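PDB 3U7I: FMN-dependent NADH:quinone oxidoreductase 1 from Bacillus anthracis, which probably uses bound FMN and NADH to reduce quinones, protecting against electrophilic quinone stress, and to cleave the azo bond of aromatic azo compounds to amines. Local coordinates for residues C[112-115]-C[116-120]; C[46-49]-C[50-54]. One frame throughout, in Å; residues are numbered along the deposited sequence.

Interaction 1. Residues C[112-115]-C[116-120]; sequences KLKD and YMDNI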
# COMPACT_ATOMS: atom_id res chain seq x y z
N LYS C 112 -5.46 3.94 -2.43
CA LYS C 112 -6.81 3.49 -2.77
C LYS C 112 -6.83 2.09 -3.41
O LYS C 112 -7.83 1.39 -3.33
CB LYS C 112 -7.57 4.52 -3.64
CG LYS C 112 -7.91 5.83 -2.92
CD LYS C 112 -8.65 5.63 -1.59
CE LYS C 112 -10.02 4.95 -1.75
NZ LYS C 112 -10.79 4.90 -0.45
N LEU C 113 -5.71 1.66 -3.99
CA LEU C 113 -5.62 0.28 -4.50
C LEU C 113 -5.51 -0.72 -3.33
O LEU C 113 -6.02 -1.84 -3.41
CB LEU C 113 -4.46 0.11 -5.49
CG LEU C 113 -4.36 -1.24 -6.20
CD1 LEU C 113 -5.70 -1.64 -6.81
CD2 LEU C 113 -3.27 -1.21 -7.28
N LYS C 114 -4.85 -0.30 -2.25
CA LYS C 114 -4.88 -1.09 -1.02
C LYS C 114 -6.31 -1.21 -0.49
O LYS C 114 -6.74 -2.31 -0.14
CB LYS C 114 -3.95 -0.50 0.06
CG LYS C 114 -3.90 -1.34 1.34
CD LYS C 114 -3.73 -2.83 1.03
CE LYS C 114 -3.34 -3.67 2.27
NZ LYS C 114 -4.26 -3.53 3.43
N ASP C 115 -7.05 -0.10 -0.43
CA ASP C 115 -8.45 -0.14 -0.02
C ASP C 115 -9.24 -1.10 -0.91
O ASP C 115 -10.11 -1.83 -0.43
CB ASP C 115 -9.10 1.23 -0.10
CG ASP C 115 -8.62 2.17 0.98
OD1 ASP C 115 -8.10 1.68 2.00
OD2 ASP C 115 -8.79 3.39 0.80
N TYR C 116 -8.95 -1.07 -2.21
CA TYR C 116 -9.65 -1.96 -3.14
C TYR C 116 -9.30 -3.42 -2.83
O TYR C 116 -10.19 -4.28 -2.83
CB TYR C 116 -9.32 -1.61 -4.60
CG TYR C 116 -10.10 -2.44 -5.61
CD1 TYR C 116 -11.42 -2.12 -5.92
CD2 TYR C 116 -9.52 -3.54 -6.23
CE1 TYR C 116 -12.14 -2.88 -6.85
CE2 TYR C 116 -10.23 -4.31 -7.15
CZ TYR C 116 -11.53 -3.98 -7.46
OH TYR C 116 -12.22 -4.75 -8.38
N MSE C 117 -8.03 -3.70 -2.56
CA MSE C 117 -7.64 -5.05 -2.18
C MSE C 117 -8.42 -5.47 -0.94
O MSE C 117 -8.81 -6.62 -0.81
CB MSE C 117 -6.13 -5.18 -1.93
CG MSE C 117 -5.23 -4.84 -3.13
SE MSE C 117 -5.61 -5.91 -4.70
CE MSE C 117 -5.32 -7.68 -3.90
N ASP C 118 -8.64 -4.52 -0.03
CA ASP C 118 -9.35 -4.81 1.22
C ASP C 118 -10.84 -5.14 1.00
O ASP C 118 -11.49 -5.75 1.85
CB ASP C 118 -9.18 -3.67 2.24
CG ASP C 118 -7.76 -3.53 2.75
OD1 ASP C 118 -6.97 -4.51 2.65
OD2 ASP C 118 -7.41 -2.43 3.26
N ASN C 119 -11.37 -4.72 -0.15
CA ASN C 119 -12.76 -5.01 -0.55
C ASN C 119 -12.92 -6.37 -1.23
O ASN C 119 -13.97 -7.01 -1.12
CB ASN C 119 -13.28 -3.92 -1.49
CG ASN C 119 -13.75 -2.68 -0.76
OD1 ASN C 119 -14.95 -2.49 -0.56
ND2 ASN C 119 -12.82 -1.81 -0.37
N ILE C 120 -11.88 -6.81 -1.94
CA ILE C 120 -11.98 -8.02 -2.77
C ILE C 120 -11.30 -9.26 -2.19
O ILE C 120 -11.57 -10.38 -2.63
CB ILE C 120 -11.45 -7.76 -4.20
CG1 ILE C 120 -9.94 -7.52 -4.16
CG2 ILE C 120 -12.21 -6.59 -4.85
CD1 ILE C 120 -9.28 -7.65 -5.50
O HOH W 1 -5.55 -1.15 4.57
O HOH W 2 -8.62 -0.05 3.86
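Tyr116 begins the second half of helix 111-120, which follows the third strand of the flavodoxin-like sheet, and its N donates to Lys112 O one turn back. Its CB lies 4.2 Å from Leu113 CD1. With CG anti to the backbone N (chi1 -175°), the ring swings off the helix into the core, among Leu8 and Ile10 of strand 6-11 and Ile88 and Phe92 of helix 76-94; one ring face carries Ile120 CG2 near its rim.

Met117, present as selenomethionine, continues the helical bonding, N to Leu113 O at 2.9 Å. Its CG, beside the backbone N (chi1 -61°), lies 3.1 Å from Leu113 O, and beyond it bends at chi2 and chi3 carry SE and CE toward Tyr169, Met173 and Phe174 of helix 165-177.

Asp118 faces the dimer interface. Lys114 reaches it over one helical turn, NZ sitting 3.0 Å from Asp118 OD1 on the syn side of the carboxylate; the second contact, to OD2, is weak. A water between Lys114 NZ and Asp118 OD2 adds a second path, and another water joins OD2 to Asp115 OD1, which probably eases the closeness of two carboxylates 4.4 Å apart. The second subunit completes this network: its His105 O accepts from Lys114 NZ, its Asn106 ND2 donates to Asp118 OD1, and its Ser111 OG bonds Asp115 OD1. On its other oxygen, Asp115 takes Lys112 NZ.

Asn119 is the last residue to bond back to 112-115. Its own N makes just a weak bond to Asp115 O, and the side chain supplies the stronger one: ND2 reaches Asp115 O at 2.7 Å, almost within its own amide plane but 43° above that of the carbonyl.

Interaction 2. Residues C[46-49]-C[50-54]; sequences QINL and YDDVV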
# COMPACT_ATOMS: atom_id res chain seq x y z
N GLN C 46 -15.77 -0.52 -15.49
CA GLN C 46 -14.62 0.19 -14.93
C GLN C 46 -14.95 0.80 -13.57
O GLN C 46 -15.98 1.45 -13.40
CB GLN C 46 -14.14 1.29 -15.88
CG GLN C 46 -13.02 2.16 -15.30
CD GLN C 46 -12.28 2.95 -16.37
OE1 GLN C 46 -12.29 2.57 -17.54
NE2 GLN C 46 -11.65 4.05 -15.97
N ILE C 47 -14.06 0.58 -12.61
CA ILE C 47 -14.18 1.23 -11.31
C ILE C 47 -13.03 2.21 -11.17
O ILE C 47 -11.87 1.88 -11.41
CB ILE C 47 -14.21 0.20 -10.14
CG1 ILE C 47 -14.36 0.90 -8.78
CG2 ILE C 47 -12.98 -0.70 -10.15
CD1 ILE C 47 -14.50 -0.07 -7.62
N ASN C 48 -13.36 3.44 -10.80
CA ASN C 48 -12.37 4.49 -10.63
C ASN C 48 -12.09 4.66 -9.15
O ASN C 48 -12.92 5.19 -8.42
CB ASN C 48 -12.86 5.80 -11.25
CG ASN C 48 -12.90 5.76 -12.77
OD1 ASN C 48 -12.03 5.16 -13.41
ND2 ASN C 48 -13.91 6.40 -13.35
N LEU C 49 -10.92 4.20 -8.71
CA LEU C 49 -10.61 4.13 -7.28
C LEU C 49 -10.49 5.50 -6.62
O LEU C 49 -10.63 5.60 -5.41
CB LEU C 49 -9.33 3.32 -7.03
CG LEU C 49 -9.32 1.90 -7.59
CD1 LEU C 49 -8.08 1.12 -7.11
CD2 LEU C 49 -10.59 1.16 -7.22
N TYR C 50 -10.26 6.55 -7.41
CA TYR C 50 -10.14 7.90 -6.85
C TYR C 50 -11.35 8.78 -7.18
O TYR C 50 -11.31 10.00 -7.02
CB TYR C 50 -8.83 8.55 -7.29
CG TYR C 50 -7.65 8.00 -6.53
CD1 TYR C 50 -7.05 6.79 -6.89
CD2 TYR C 50 -7.16 8.67 -5.42
CE1 TYR C 50 -5.98 6.28 -6.17
CE2 TYR C 50 -6.11 8.17 -4.69
CZ TYR C 50 -5.52 6.98 -5.06
OH TYR C 50 -4.47 6.52 -4.29
N ASP C 51 -12.43 8.14 -7.63
CA ASP C 51 -13.68 8.84 -7.90
C ASP C 51 -14.89 8.08 -7.36
O ASP C 51 -15.77 8.67 -6.71
CB ASP C 51 -13.85 9.10 -9.40
CG ASP C 51 -14.95 10.09 -9.71
OD1 ASP C 51 -14.90 11.24 -9.19
OD2 ASP C 51 -15.87 9.73 -10.47
N ASP C 52 -14.95 6.78 -7.62
CA ASP C 52 -16.02 5.95 -7.08
C ASP C 52 -15.81 5.76 -5.58
O ASP C 52 -14.72 6.04 -5.07
CB ASP C 52 -16.08 4.58 -7.78
CG ASP C 52 -16.35 4.69 -9.27
OD1 ASP C 52 -17.03 5.65 -9.69
OD2 ASP C 52 -15.88 3.82 -10.02
N VAL C 53 -16.84 5.30 -4.88
CA VAL C 53 -16.72 5.02 -3.45
C VAL C 53 -16.08 3.66 -3.26
O VAL C 53 -16.63 2.63 -3.66
CB VAL C 53 -18.09 5.07 -2.74
CG1 VAL C 53 -17.93 4.85 -1.25
CG2 VAL C 53 -18.77 6.40 -3.00
N VAL C 54 -14.88 3.66 -2.68
CA VAL C 54 -14.18 2.42 -2.34
C VAL C 54 -13.91 2.46 -0.85
O VAL C 54 -12.95 3.12 -0.41
CB VAL C 54 -12.85 2.27 -3.12
CG1 VAL C 54 -12.13 0.99 -2.71
CG2 VAL C 54 -13.10 2.30 -4.64
O HOH W 3 -16.98 3.93 -12.70
O HOH W 4 -16.09 7.47 -11.68
O HOH W 5 -12.54 7.10 -4.11
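Asn48 and Asp52 clasp each other where the edge strand 43-48 of the flavodoxin-like parallel sheet runs out into the loop leading to helix 59-68. Asp52 N donates to Asn48 O at 2.7 Å, nearly along the C=O axis, and Asp52 OD2 returns the grip by accepting from Asn48 N at the same 2.7 Å, with the donor well above the carboxylate plane. Asn48 O also takes Asp51 N, a second donor approaching from above the carbonyl plane, so two successive amides of the turn close on one oxygen. CG of Asp52 stands beside its own backbone N (chi1 -61°), which brings the carboxylate back over the strand end, where OD2 also lies 3.5 Å from Ile47 CG1.

The tightly packed side is apolar. Val54 CG2 meets Leu49 CD2 at 3.8 Å and lies 4.1 Å from Ile47 CD1, crossing the isoleucine at about a right angle. Leu113 and Tyr116 of helix 111-120 press on Leu49 from beyond, while Ile88 of helix 76-94 touches Ile47.

The polar side is wet. One water joins Gln46 O to Asp52 OD2; a second gathers Asn48 ND2, Asp51 OD2 and Asp52 OD1. Asp51 is exposed here, and its side chain meets Asn48 through CB, against Asn48 CB. At the far end of the turn a third water bridges Leu49 O and Asp52 O. The amide of Asn48 is nevertheless held in place: besides a bond from Asn11 ND2 at the end of the adjacent strand 6-11, its OD1 accepts Gln46 NE2 at 2.8 Å, in the carbonyl plane and on a lone pair.

Overall arrangement
The turn of interaction 2 lies against the helix of interaction 1, their centres 11 Å apart. Interaction 2 spans the end of strand 43-48, and interaction 1 lies in the helix that comes after strand 97-103 of the same sheet; they meet through apolar and polar contacts. Leu49 bridges the apolar side, its CD2 3.6 Å from Tyr116 CD1 and its CD1 3.7 Å from Leu113 CD1. At the polar end, Lys112 NZ probably bonds Val54 O at 2.8 Å, tying the loop to the start of the helix. The predicted FMN-binding residue Ser23 has its side chain about 11 Å from that of Leu113 and about 10 Å from that of Tyr50. The second subunit borders both, though much more extensively at interaction 1.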